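Local coordinates for monosaccharide ABC transporter substrate-binding protein, CUT2 family (Bradyrhizobium sp., PDB 4YHS), which probably binds a sugar or related small solute in the periplasm and delivers it to an ABC importer of the CUT2 family, at residues S163-T166 and M167-T171. Numbering follows the deposited sequence.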
# COMPACT_ATOMS: atom_id res chain seq x y z
N SER A 163 -6.50 -2.42 2.71
CA SER A 163 -7.36 -2.91 1.62
C SER A 163 -7.37 -1.99 0.42
O SER A 163 -7.50 -0.77 0.59
CB SER A 163 -8.80 -3.07 2.12
OG SER A 163 -9.68 -3.43 1.05
N PHE A 164 -7.24 -2.57 -0.79
CA PHE A 164 -7.32 -1.77 -2.02
C PHE A 164 -8.76 -1.30 -2.25
O PHE A 164 -8.97 -0.36 -2.99
CB PHE A 164 -6.79 -2.55 -3.23
CG PHE A 164 -5.37 -2.16 -3.60
CD1 PHE A 164 -5.12 -0.97 -4.25
CD2 PHE A 164 -4.31 -2.99 -3.28
CE1 PHE A 164 -3.83 -0.61 -4.58
CE2 PHE A 164 -3.02 -2.63 -3.62
CZ PHE A 164 -2.78 -1.45 -4.27
N TYR A 165 -9.75 -1.92 -1.57
CA TYR A 165 -11.11 -1.38 -1.64
C TYR A 165 -11.08 0.04 -1.08
O TYR A 165 -11.61 1.00 -1.67
CB TYR A 165 -12.10 -2.23 -0.84
CG TYR A 165 -13.51 -1.66 -0.84
CD1 TYR A 165 -13.90 -0.71 0.09
CD2 TYR A 165 -14.44 -2.05 -1.79
CE1 TYR A 165 -15.16 -0.18 0.09
CE2 TYR A 165 -15.70 -1.51 -1.81
CZ TYR A 165 -16.06 -0.59 -0.85
OH TYR A 165 -17.32 -0.07 -0.85
N THR A 166 -10.42 0.19 0.07
CA THR A 166 -10.34 1.48 0.75
C THR A 166 -9.50 2.49 -0.03
O THR A 166 -9.82 3.69 -0.05
CB THR A 166 -9.73 1.32 2.18
OG1 THR A 166 -10.40 0.26 2.85
CG2 THR A 166 -9.86 2.63 3.00
N MSE A 167 -8.41 2.05 -0.65
CA MSE A 167 -7.68 2.94 -1.55
C MSE A 167 -8.56 3.51 -2.67
O MSE A 167 -8.50 4.72 -2.97
CB MSE A 167 -6.49 2.23 -2.18
CG MSE A 167 -5.49 1.70 -1.17
SE MSE A 167 -4.44 3.14 -0.37
CE MSE A 167 -3.06 3.22 -1.78
N GLY A 168 -9.34 2.66 -3.34
CA GLY A 168 -10.25 3.14 -4.37
C GLY A 168 -11.34 4.06 -3.80
O GLY A 168 -11.67 5.10 -4.37
N ALA A 169 -11.90 3.66 -2.67
CA ALA A 169 -12.97 4.41 -2.02
C ALA A 169 -12.54 5.82 -1.62
O ALA A 169 -13.27 6.77 -1.85
CB ALA A 169 -13.47 3.66 -0.81
N GLU A 170 -11.34 5.95 -1.06
CA GLU A 170 -10.87 7.25 -0.62
C GLU A 170 -10.64 8.14 -1.83
O GLU A 170 -10.90 9.37 -1.79
CB GLU A 170 -9.61 7.09 0.23
CG GLU A 170 -9.91 6.54 1.62
CD GLU A 170 -10.68 7.53 2.49
OE1 GLU A 170 -10.63 8.74 2.19
OE2 GLU A 170 -11.34 7.11 3.45
N THR A 171 -10.21 7.53 -2.93
CA THR A 171 -9.94 8.28 -4.15
C THR A 171 -11.30 8.82 -4.68
O THR A 171 -11.43 10.00 -5.07
CB THR A 171 -9.26 7.42 -5.21
OG1 THR A 171 -8.03 6.87 -4.70
CG2 THR A 171 -8.95 8.28 -6.44
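Ser163, the residue just before helix 164-178, and the first two turns from Phe164 to Thr171 are tied together by four successive i to i+4 backbone bonds. Met167 N gives to Ser163 O, Gly168 N to Phe164 O, Ala169 N to Tyr165 O and Glu170 N to Thr166 O. The straightest is Gly168 N to Phe164 O, 3.1 Å long at 170°.

Side-chain hydroxyls add two bonds. Ser163 is the N-cap: its OG accepts from Tyr165 N at 3.0 Å, bent to 139°, which satisfies an amide of the first turn. Thr171 OG1 turns back to Met167 O at 2.8 Å. That oxygen also accepts from Thr171 N, and one donor comes from each side of the carbonyl plane.

Side chains also meet along the helix. Two pairs are apolar: Phe164 CD1 lies 4.0 Å from Met167 CB, the ring meeting it obliquely, and Tyr165 CE1 is 4.3 Å from Ala169 CB. Met167 CG, anti to its own carbonyl carbon (chi1 -59°), sits 3.6 Å from Ser163 O. Bent at chi2 and chi3, the selenomethionine side chain packs on Ile327 and Pro295. Tyr165 OH is hydrogen-bonded to Asp209 OD2. The Thr166 and Glu170 side chains run alongside each other in the same direction, with CG2 of Thr166 4.1 Å from CG of Glu170.

Phe164 also meets the Trp199 ring, and its side chain comes within about 3 Å of a bound Bis-Tris molecule, nearest atoms, probably from the crystallisation liquor. This is a serine-capped helix start at a ligand-occupied pocket, consistent with the interdomain cleft of a periplasmic binding protein fold.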